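Local coordinates for surface glycan binding protein B (Bacteroides ovatus, PDB 6E57) that binds mixed-linkage beta-glucan, probably at the cell surface, and so helps a human gut bacterium to use this cereal polysaccharide, at residues A[242-247]-A[262-267]; A[249-254]-A[270-275]. All coordinates share one frame; numbering follows the deposited sequence.

Interaction 1: residues A[242-247]-A[262-267]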
# COMPACT_ATOMS: atom_id res chain seq x y z
N ASN A 242 -14.82 -2.30 -6.82
CA ASN A 242 -16.15 -2.51 -7.43
C ASN A 242 -16.34 -1.50 -8.57
O ASN A 242 -17.33 -0.76 -8.61
CB ASN A 242 -17.27 -2.43 -6.40
CG ASN A 242 -17.26 -3.59 -5.42
OD1 ASN A 242 -17.19 -4.75 -5.83
ND2 ASN A 242 -17.33 -3.28 -4.14
N LEU A 243 -15.40 -1.51 -9.52
CA LEU A 243 -15.27 -0.45 -10.50
C LEU A 243 -16.20 -0.67 -11.71
O LEU A 243 -16.33 0.23 -12.54
CB LEU A 243 -13.80 -0.35 -10.94
CG LEU A 243 -12.79 0.02 -9.85
CD1 LEU A 243 -11.46 0.41 -10.47
CD2 LEU A 243 -13.30 1.16 -8.97
N GLU A 244 -16.84 -1.85 -11.79
CA GLU A 244 -17.78 -2.14 -12.88
C GLU A 244 -19.08 -1.34 -12.68
O GLU A 244 -19.81 -1.09 -13.64
CB GLU A 244 -18.03 -3.64 -13.02
CG GLU A 244 -19.08 -4.22 -12.08
CD GLU A 244 -18.60 -4.52 -10.67
OE1 GLU A 244 -17.50 -4.05 -10.30
OE2 GLU A 244 -19.33 -5.23 -9.94
N ASN A 245 -19.35 -0.95 -11.42
CA ASN A 245 -20.55 -0.18 -11.05
C ASN A 245 -20.40 1.31 -11.41
O ASN A 245 -21.37 2.05 -11.33
CB ASN A 245 -20.85 -0.30 -9.55
CG ASN A 245 -21.28 -1.69 -9.13
OD1 ASN A 245 -22.08 -2.34 -9.81
ND2 ASN A 245 -20.78 -2.15 -8.00
N ILE A 246 -19.18 1.74 -11.78
CA ILE A 246 -18.93 3.15 -12.11
C ILE A 246 -19.61 3.49 -13.44
O ILE A 246 -19.44 2.79 -14.44
CB ILE A 246 -17.42 3.46 -12.14
CG1 ILE A 246 -16.80 3.32 -10.75
CG2 ILE A 246 -17.16 4.83 -12.75
CD1 ILE A 246 -15.34 3.69 -10.65
N ALA A 247 -20.38 4.59 -13.44
CA ALA A 247 -21.09 5.11 -14.60
C ALA A 247 -20.31 6.26 -15.24
O ALA A 247 -20.33 6.41 -16.46
CB ALA A 247 -22.47 5.56 -14.19
N GLN A 262 -13.38 -2.10 -18.43
CA GLN A 262 -14.12 -1.91 -17.20
C GLN A 262 -14.42 -3.28 -16.58
O GLN A 262 -15.19 -4.06 -17.14
CB GLN A 262 -15.41 -1.12 -17.44
CG GLN A 262 -16.21 -0.86 -16.17
CD GLN A 262 -17.17 0.30 -16.28
OE1 GLN A 262 -17.62 0.65 -17.37
NE2 GLN A 262 -17.50 0.90 -15.15
N SER A 263 -13.79 -3.55 -15.44
CA SER A 263 -14.02 -4.74 -14.63
C SER A 263 -14.06 -4.34 -13.15
O SER A 263 -13.94 -3.16 -12.82
CB SER A 263 -12.96 -5.78 -14.90
OG SER A 263 -11.67 -5.32 -14.50
N SER A 264 -14.24 -5.34 -12.27
CA SER A 264 -14.24 -5.14 -10.83
C SER A 264 -12.97 -4.40 -10.39
O SER A 264 -13.05 -3.43 -9.64
CB SER A 264 -14.38 -6.47 -10.11
OG SER A 264 -14.61 -6.28 -8.72
N THR A 265 -11.82 -4.86 -10.88
CA THR A 265 -10.52 -4.50 -10.32
C THR A 265 -9.88 -3.32 -11.06
O THR A 265 -8.96 -2.70 -10.53
CB THR A 265 -9.58 -5.71 -10.32
OG1 THR A 265 -9.19 -5.97 -11.67
CG2 THR A 265 -10.21 -6.94 -9.72
N GLU A 266 -10.34 -3.02 -12.28
CA GLU A 266 -9.66 -2.06 -13.15
C GLU A 266 -10.66 -1.30 -14.04
O GLU A 266 -11.69 -1.84 -14.44
CB GLU A 266 -8.65 -2.77 -14.04
CG GLU A 266 -7.29 -2.96 -13.39
CD GLU A 266 -6.16 -3.23 -14.38
OE1 GLU A 266 -6.44 -3.79 -15.46
OE2 GLU A 266 -5.01 -2.86 -14.06
N ILE A 267 -10.30 -0.05 -14.35
CA ILE A 267 -10.98 0.77 -15.34
C ILE A 267 -9.94 1.65 -16.04
O ILE A 267 -9.04 2.19 -15.39
CB ILE A 267 -12.11 1.59 -14.69
CG1 ILE A 267 -13.06 2.19 -15.72
CG2 ILE A 267 -11.56 2.66 -13.76
CD1 ILE A 267 -14.35 2.72 -15.13
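Gln262 reaches across to the backbone of 242-247 and spends its amide nitrogen there twice, with NE2 donating to Leu243 O at 2.9 Å and to Ile246 O at 2.8 Å. Each bond meets a lone pair in the carbonyl plane, and both acceptors lie almost in the plane of the amide, so the two N-H groups are fully used and the rotation of the group is fixed. With CG anti to the backbone N (chi1 -179°) and an extended chain beyond it, glutamine has the length and the paired donors to clasp two carbonyls of one bend. Leu243 is also held through its own N, which donates to Ser264 O at 3.0 Å in a fairly straight bond (163°).

The tightly packed part of the contact centres on Leu243. This buried residue sets CB against Ser263 O and crosses Ile267 at a slant, CD1 to CG2 at 4.0 Å; Ile246 adds CG2 at 4.2 Å from Ile267 CD1. Branched aliphatic chains suit these three buried positions. Toward solvent the fit is looser and polar. Glu244, bent at chi2, lays OE1 3.5 Å from Ser264 CA, while its OE2 forms a salt bridge with Lys149. Ser264 OG is hydrogen-bonded to Ile241 O and to the same lysine.

Residues 242-247 lead into strand 246-251, which pairs with strand 277-285. Residues 262-267 turn from strand 261-262 into strand 266-270, which runs antiparallel to strand 235-240, with Ile267 packing on Ile238.

Interaction 2: residues A[249-254]-A[270-275]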
# COMPACT_ATOMS: atom_id res chain seq x y z
N LEU A 249 -16.78 9.31 -14.37
CA LEU A 249 -15.78 10.03 -13.59
C LEU A 249 -15.70 11.47 -14.10
O LEU A 249 -15.74 11.70 -15.31
CB LEU A 249 -14.42 9.33 -13.74
CG LEU A 249 -14.34 7.91 -13.19
CD1 LEU A 249 -13.08 7.21 -13.69
CD2 LEU A 249 -14.38 7.90 -11.67
N THR A 250 -15.58 12.43 -13.17
CA THR A 250 -15.44 13.85 -13.50
C THR A 250 -14.09 14.35 -12.97
O THR A 250 -13.85 14.29 -11.77
CB THR A 250 -16.62 14.66 -12.96
OG1 THR A 250 -17.81 14.13 -13.55
CG2 THR A 250 -16.52 16.14 -13.27
N ILE A 251 -13.22 14.82 -13.87
CA ILE A 251 -11.93 15.44 -13.55
C ILE A 251 -11.96 16.86 -14.11
O ILE A 251 -12.51 17.10 -15.18
CB ILE A 251 -10.75 14.62 -14.12
CG1 ILE A 251 -10.94 13.11 -13.92
CG2 ILE A 251 -9.42 15.09 -13.54
CD1 ILE A 251 -11.53 12.39 -15.11
N GLY A 252 -11.37 17.81 -13.37
CA GLY A 252 -11.67 19.20 -13.60
C GLY A 252 -13.17 19.39 -13.56
O GLY A 252 -13.80 19.06 -12.56
N GLY A 253 -13.75 19.84 -14.67
CA GLY A 253 -15.20 19.86 -14.83
C GLY A 253 -15.65 18.96 -15.97
O GLY A 253 -16.76 19.11 -16.49
N GLN A 254 -14.79 18.00 -16.32
CA GLN A 254 -14.91 17.21 -17.54
C GLN A 254 -15.35 15.79 -17.18
O GLN A 254 -14.58 15.04 -16.58
CB GLN A 254 -13.58 17.19 -18.30
CG GLN A 254 -12.97 18.56 -18.53
CD GLN A 254 -13.68 19.36 -19.59
OE1 GLN A 254 -14.85 19.72 -19.45
NE2 GLN A 254 -12.97 19.67 -20.67
N THR A 270 -9.74 7.81 -21.17
CA THR A 270 -8.90 8.86 -21.74
C THR A 270 -8.98 10.10 -20.84
O THR A 270 -10.02 10.75 -20.78
CB THR A 270 -9.30 9.19 -23.18
OG1 THR A 270 -9.36 7.99 -23.94
CG2 THR A 270 -8.35 10.16 -23.85
N CYS A 271 -7.88 10.41 -20.15
CA CYS A 271 -7.80 11.61 -19.34
C CYS A 271 -8.08 12.82 -20.23
O CYS A 271 -7.42 13.00 -21.26
CB CYS A 271 -6.43 11.76 -18.69
SG CYS A 271 -6.16 13.38 -17.93
N PRO A 272 -9.08 13.67 -19.89
CA PRO A 272 -9.46 14.79 -20.75
C PRO A 272 -8.37 15.87 -20.91
O PRO A 272 -7.32 15.80 -20.27
CB PRO A 272 -10.70 15.37 -20.06
CG PRO A 272 -10.59 14.92 -18.62
CD PRO A 272 -9.91 13.57 -18.68
N ASP A 273 -8.64 16.83 -21.80
CA ASP A 273 -7.67 17.83 -22.25
C ASP A 273 -7.58 18.96 -21.22
O ASP A 273 -8.26 19.98 -21.34
CB ASP A 273 -8.06 18.37 -23.64
CG ASP A 273 -7.01 19.26 -24.28
OD1 ASP A 273 -5.81 19.00 -24.09
OD2 ASP A 273 -7.41 20.22 -24.98
N LEU A 274 -6.72 18.76 -20.21
CA LEU A 274 -6.56 19.70 -19.11
C LEU A 274 -5.14 20.29 -19.13
O LEU A 274 -4.17 19.62 -19.50
CB LEU A 274 -6.83 18.97 -17.79
CG LEU A 274 -8.29 18.60 -17.54
CD1 LEU A 274 -8.43 17.60 -16.40
CD2 LEU A 274 -9.13 19.84 -17.25
N SER A 275 -5.05 21.57 -18.75
CA SER A 275 -3.78 22.25 -18.52
C SER A 275 -3.05 21.58 -17.35
O SER A 275 -3.66 20.91 -16.53
CB SER A 275 -3.99 23.72 -18.24
OG SER A 275 -4.76 24.33 -19.26
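A type II' beta turn from Ile251 to Gln254, closed by hydrogen bonds in both directions between the backbones of these two residues, faces the irregular chain at 270-275, and no hydrogen bond passes between the two. Gly252 takes the first corner of the turn with a positive phi (53°), a conformation glycine adopts easily.

Contact is made through apolar atoms. Ile251 forks: with CG2 anti to the backbone N, that methyl meets Leu274 CD1 at 3.9 Å, while the other branch carries CD1 to within 4.1 Å of Pro272 CD. Both neighbours cross the isoleucine at about a right angle, and its beta-branching is what lets one residue touch both. Ile251 also packs on Trp236 of strand 235-240 and Met281 of strand 277-285.

Strand 246-251 and strand 254-256, joined by this turn, thus form a beta hairpin, and the loop facing it links strand 266-270 to strand 277-285 in what is probably an immunoglobulin-like beta-sandwich domain. Pro272 is a compact, rigid choice for such a connection.

Gln254 is exposed to solvent. Its aliphatic part does the touching: CB rests 3.8 Å from Pro272 CG, and CG is 4.2 Å from Leu274 CD2. Between Pro272 and Leu274 the chain makes an inverse gamma turn centred on Asp273, whose OD1 is hydrogen-bonded to Asn233 ND2.

Strand 246-251 serves both contacts, interaction 1 where it begins and interaction 2 where it ends in the hairpin turn; strand 266-270 likewise enters 262-267 at its start and 270-275 at its end. The centres are about 18 Å apart. Interaction 1 is the larger and partly buried, and combines backbone and amide hydrogen bonds with a small buried aliphatic cluster and a charged solvent-facing side. Interaction 2 lies at the surface, buries less area and relies on apolar packing alone across its segments, with Ile251 as its buried member. Neither includes a residue of the glycan pocket, and both join parts of the same beta domain.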